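PDB 2Z4T: beta-galactoside alpha-2,6-sialyltransferase from Photobacterium sp., which transfers sialic acid from its CMP-linked donor to galactose-containing acceptors such as lactose, forming an alpha-2,6 linkage. Local coordinates for residues R294-Y297 / L298-P302; A477-P481 / L482-M486. All blocks are in the same frame, centred on the assembly; numbering follows the deposited sequence.

Contact 1 of 2, residues R294-Y297 / L298-P302. With MG (magnesium ion), chain M; PO4 (phosphate ion), chain I.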
loop_
_atom_site.group_PDB
_atom_site.type_symbol
_atom_site.label_atom_id
_atom_site.label_comp_id
_atom_site.label_asym_id
_atom_site.label_seq_id
_atom_site.Cartn_x
_atom_site.Cartn_y
_atom_site.Cartn_z
ATOM N N ARG A 294 -0.487 10.256 10.416
ATOM C CA ARG A 294 -0.361 11.621 10.891
ATOM C C ARG A 294 0.898 11.733 11.734
ATOM O O ARG A 294 0.871 11.544 12.957
ATOM C CB ARG A 294 -1.601 12.042 11.684
ATOM C CG ARG A 294 -2.841 12.389 10.826
ATOM C CD ARG A 294 -2.671 13.697 10.045
ATOM N NE ARG A 294 -2.637 14.854 10.949
ATOM C CZ ARG A 294 -3.702 15.577 11.296
ATOM N NH1 ARG A 294 -4.905 15.277 10.805
ATOM N NH2 ARG A 294 -3.576 16.600 12.137
ATOM N N LYS A 295 2.005 12.026 11.063
ATOM C CA LYS A 295 3.293 12.216 11.712
ATOM C C LYS A 295 3.253 13.231 12.849
ATOM O O LYS A 295 3.958 13.067 13.852
ATOM C CB LYS A 295 4.337 12.629 10.679
ATOM C CG LYS A 295 5.709 12.901 11.247
ATOM C CD LYS A 295 6.691 13.166 10.123
ATOM C CE LYS A 295 7.830 14.060 10.583
ATOM N NZ LYS A 295 8.994 13.923 9.669
ATOM N N ASP A 296 2.433 14.267 12.700
ATOM C CA ASP A 296 2.405 15.361 13.660
ATOM C C ASP A 296 1.890 14.925 15.026
ATOM O O ASP A 296 2.068 15.632 16.013
ATOM C CB ASP A 296 1.640 16.591 13.123
ATOM C CG ASP A 296 0.223 16.263 12.634
ATOM O OD1 ASP A 296 -0.051 15.099 12.254
ATOM O OD2 ASP A 296 -0.618 17.194 12.605
ATOM N N TYR A 297 1.275 13.754 15.092
ATOM C CA TYR A 297 0.841 13.230 16.374
ATOM C C TYR A 297 2.013 13.048 17.349
ATOM O O TYR A 297 1.864 13.295 18.555
ATOM C CB TYR A 297 0.074 11.918 16.217
ATOM C CG TYR A 297 -0.615 11.523 17.489
ATOM C CD1 TYR A 297 -1.674 12.288 17.983
ATOM C CD2 TYR A 297 -0.205 10.402 18.222
ATOM C CE1 TYR A 297 -2.329 11.941 19.148
ATOM C CE2 TYR A 297 -0.865 10.035 19.404
ATOM C CZ TYR A 297 -1.923 10.816 19.861
ATOM O OH TYR A 297 -2.579 10.516 21.037
ATOM N N LEU A 298 3.178 12.632 16.844
ATOM C CA LEU A 298 4.333 12.475 17.742
ATOM C C LEU A 298 4.911 13.806 18.276
ATOM O O LEU A 298 5.791 13.797 19.136
ATOM C CB LEU A 298 5.427 11.610 17.119
ATOM C CG LEU A 298 5.055 10.170 16.775
ATOM C CD1 LEU A 298 6.331 9.343 16.496
ATOM C CD2 LEU A 298 4.189 9.532 17.863
ATOM N N THR A 299 4.388 14.934 17.794
ATOM C CA THR A 299 4.836 16.267 18.200
ATOM C C THR A 299 3.735 16.957 18.988
ATOM O O THR A 299 3.989 17.550 20.044
ATOM C CB THR A 299 5.214 17.121 16.965
ATOM O OG1 THR A 299 6.413 16.601 16.381
ATOM C CG2 THR A 299 5.417 18.621 17.335
ATOM N N LEU A 300 2.511 16.880 18.462
ATOM C CA LEU A 300 1.310 17.350 19.163
ATOM C C LEU A 300 1.184 16.806 20.599
ATOM O O LEU A 300 0.737 17.542 21.487
ATOM C CB LEU A 300 0.068 16.988 18.354
ATOM C CG LEU A 300 -0.156 17.820 17.075
ATOM C CD1 LEU A 300 -1.196 17.185 16.170
ATOM C CD2 LEU A 300 -0.546 19.278 17.411
ATOM N N GLU A 301 1.541 15.529 20.819
ATOM C CA GLU A 301 1.607 14.949 22.173
ATOM C C GLU A 301 3.009 15.079 22.766
ATOM O O GLU A 301 3.904 14.315 22.413
ATOM C CB GLU A 301 1.215 13.476 22.193
ATOM C CG GLU A 301 -0.245 13.187 21.886
ATOM C CD GLU A 301 -1.163 13.460 23.058
ATOM O OE1 GLU A 301 -0.648 13.737 24.167
ATOM O OE2 GLU A 301 -2.403 13.384 22.863
ATOM N N PRO A 302 3.202 16.029 23.691
ATOM C CA PRO A 302 4.549 16.183 24.258
ATOM C C PRO A 302 5.147 14.876 24.807
ATOM O O PRO A 302 6.348 14.644 24.668
ATOM C CB PRO A 302 4.357 17.218 25.380
ATOM C CG PRO A 302 3.091 17.926 25.057
ATOM C CD PRO A 302 2.228 16.988 24.254
HETATM MG MG MG M . 1.516 13.830 25.415
HETATM P P PO4 I . 8.312 13.602 5.605
HETATM O O1 PO4 I . 8.292 13.392 7.102
HETATM O O2 PO4 I . 9.755 13.537 5.130
HETATM O O3 PO4 I . 7.520 12.506 4.941
HETATM O O4 PO4 I . 7.685 14.958 5.330
HETATM O O HOH W 1 6.153 14.235 14.928
#
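Tyr297, at the start of the short helix 297-300, packs against Glu301, just past its end; the helix follows strand 288-292 through a type I turn and ends at a magnesium site. The turn spans Arg294 to Tyr297 and is closed by the bond from Tyr297 N to Arg294 O. Arg294 clasps Asp296 side-on, with NE 2.9 Å from OD1 and NH2 3.1 Å from OD2; both carboxylate oxygens offer their syn lone pairs, nearly in the guanidinium plane, a two-point grip that holds the two groups nearly coplanar. Arg294 also bonds the carbonyls of Phe453 and Leu489. Leu300 lies alongside Asp296, its CD1 3.6 Å from OD2. The carbonyl oxygen of Asp296 is shared by two amides: Leu300 N at 2.8 Å meets it almost head-on, whereas Thr299 N approaches from above the carbonyl plane. One residue on, Glu301 N donates to Tyr297 O before the backbone leaves the helix. CG of Tyr297 stands anti to the backbone N (chi1 -168°), and the ring runs beside the Glu301 side chain in the same direction. Glu301 CG makes a CH-pi contact over one ring face, 3.9 Å from the centroid. The bend of Glu301 at chi2 (-78°) turns its carboxylate so that OE1 binds magnesium at 2.5 Å; Ser303 also belongs to this site, and Arg244 donates to the same oxygen. A water links Lys295 O with Thr299 OG1, which also bonds Arg308, while the extended Lys295 reaches a phosphate ion, probably from the crystallisation liquor, NZ to O1 2.7 Å, and also bonds Leu315 O. The chemistry implies a carboxylate steered from two directions: the tyrosine face supports its aliphatic stem, while the metal and Arg244 hold OE1 and probably stabilise its negative charge.

Contact 2 of 2, residues A477-P481 / L482-M486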
loop_
_atom_site.group_PDB
_atom_site.type_symbol
_atom_site.label_atom_id
_atom_site.label_comp_id
_atom_site.label_asym_id
_atom_site.label_seq_id
_atom_site.Cartn_x
_atom_site.Cartn_y
_atom_site.Cartn_z
ATOM N N ALA A 477 -17.495 8.597 27.746
ATOM C CA ALA A 477 -17.563 8.272 26.343
ATOM C C ALA A 477 -16.491 9.071 25.626
ATOM O O ALA A 477 -15.868 8.565 24.687
ATOM C CB ALA A 477 -18.926 8.591 25.786
ATOM N N LEU A 478 -16.272 10.304 26.096
ATOM C CA LEU A 478 -15.274 11.219 25.521
ATOM C C LEU A 478 -13.869 10.757 25.835
ATOM O O LEU A 478 -12.904 11.194 25.215
ATOM C CB LEU A 478 -15.459 12.651 26.037
ATOM C CG LEU A 478 -16.593 13.517 25.462
ATOM C CD1 LEU A 478 -16.807 14.796 26.301
ATOM C CD2 LEU A 478 -16.368 13.882 23.993
ATOM N N ARG A 479 -13.769 9.878 26.813
ATOM C CA ARG A 479 -12.503 9.331 27.242
ATOM C C ARG A 479 -11.918 8.351 26.228
ATOM O O ARG A 479 -10.727 8.049 26.272
ATOM C CB ARG A 479 -12.688 8.637 28.591
ATOM C CG ARG A 479 -12.192 9.420 29.819
ATOM C CD ARG A 479 -12.350 10.972 29.765
ATOM N NE ARG A 479 -11.309 11.696 29.001
ATOM C CZ ARG A 479 -9.995 11.675 29.255
ATOM N NH1 ARG A 479 -9.501 10.944 30.249
ATOM N NH2 ARG A 479 -9.165 12.385 28.503
ATOM N N SER A 480 -12.758 7.854 25.323
ATOM C CA SER A 480 -12.330 6.889 24.319
ATOM C C SER A 480 -11.120 7.422 23.536
ATOM O O SER A 480 -11.129 8.571 23.090
ATOM C CB SER A 480 -13.510 6.534 23.412
ATOM O OG SER A 480 -13.205 6.708 22.042
ATOM N N PRO A 481 -10.050 6.608 23.430
ATOM C CA PRO A 481 -8.796 7.016 22.792
ATOM C C PRO A 481 -8.973 7.587 21.388
ATOM O O PRO A 481 -8.361 8.610 21.030
ATOM C CB PRO A 481 -8.004 5.707 22.753
ATOM C CG PRO A 481 -8.478 4.986 23.954
ATOM C CD PRO A 481 -9.948 5.237 23.968
ATOM N N LEU A 482 -9.822 6.947 20.601
ATOM C CA LEU A 482 -10.026 7.409 19.258
ATOM C C LEU A 482 -10.539 8.849 19.312
ATOM O O LEU A 482 -10.060 9.718 18.559
ATOM C CB LEU A 482 -10.962 6.471 18.468
ATOM C CG LEU A 482 -11.133 6.883 16.995
ATOM C CD1 LEU A 482 -9.786 6.785 16.249
ATOM C CD2 LEU A 482 -12.264 6.130 16.257
ATOM N N VAL A 483 -11.466 9.115 20.238
ATOM C CA VAL A 483 -12.010 10.470 20.375
ATOM C C VAL A 483 -10.901 11.457 20.726
ATOM O O VAL A 483 -10.779 12.509 20.087
ATOM C CB VAL A 483 -13.146 10.566 21.397
ATOM C CG1 VAL A 483 -13.619 12.008 21.509
ATOM C CG2 VAL A 483 -14.296 9.668 21.012
ATOM N N GLN A 484 -10.083 11.092 21.715
ATOM C CA GLN A 484 -8.982 11.946 22.154
ATOM C C GLN A 484 -7.874 12.114 21.097
ATOM O O GLN A 484 -7.324 13.199 20.975
ATOM C CB GLN A 484 -8.411 11.467 23.511
ATOM C CG GLN A 484 -9.348 11.635 24.719
ATOM C CD GLN A 484 -9.839 13.087 24.895
ATOM O OE1 GLN A 484 -9.045 14.026 24.896
ATOM N NE2 GLN A 484 -11.150 13.263 25.016
ATOM N N VAL A 485 -7.571 11.069 20.320
ATOM C CA VAL A 485 -6.686 11.232 19.143
ATOM C C VAL A 485 -7.117 12.479 18.334
ATOM O O VAL A 485 -6.251 13.230 17.845
ATOM C CB VAL A 485 -6.455 9.955 18.384
ATOM C CG1 VAL A 485 -5.584 10.215 17.168
ATOM C CG2 VAL A 485 -5.775 8.951 19.322
ATOM N N MET A 486 -8.399 12.678 18.045
ATOM C CA MET A 486 -8.889 12.922 16.705
ATOM C C MET A 486 -9.147 14.420 17.077
ATOM O O MET A 486 -8.994 15.347 16.262
ATOM C CB MET A 486 -10.179 12.202 16.345
ATOM C CG MET A 486 -9.921 10.966 15.493
ATOM S SD MET A 486 -11.330 10.504 14.498
ATOM C CE MET A 486 -12.014 9.244 15.459
#
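With chi1 at -68° and chi2 at -55°, the side chain of Gln484 folds back past the start of its helix toward Leu478, in the turn that leads in, and its amide is delivered to the carbonyl there. NE2 donates to Leu478 O at 2.7 Å in an almost straight bond; the oxygen lies in the glutamine amide plane, while the nitrogen sits above the plane of the peptide carbonyl. Arg479, bent at chi2 and chi3, slants across the same glutamine, its NH2 3.7 Å from Gln484 CD, with the guanidinium and amide planes well out of parallel. Leu478 CD2 meets Val483 CG1 at 4.2 Å, a small apolar patch that Phe499 of strand 498-499 extends. Ser480 stands at the head of the helix: its OG accepts a weak bond from Val483 N at 3.5 Å and touches Val483 CG2. Its carbonyl begins the regular ladder, taking Gln484 N at 3.1 Å, and Val485 N follows with a bond to Pro481 O. Pro481, in the first turn, has no amide hydrogen to leave without a partner. Serine N-cap, proline right after it in the first helical position and a type I turn from Ala477 to Ser480 leading in together make a classic helix start, here opening helix 481-488 late in the GT-B fold.

Both contacts are local turns feeding a helix, both partly buried, and their centres lie about 16 Å apart. Contact 1 spans a whole short helix, entrance and exit, whereas contact 2 holds just the entrance of helix 481-488. That helix joins them: Tyr297 OH packs on Val485 CG2 at 4.0 Å, and Tyr241 of helix 234-243 touches both Tyr297 and Gln484. Contact 1 adds charged chemistry to its backbone bonds, a salt bridge and a magnesium ion, while 477-486 relies on neutral amide, hydroxyl and backbone groups. Among the residues that touch, the exposed one is Thr299 in the first and Arg479 in the second; Tyr297 and Val483 are among those buried.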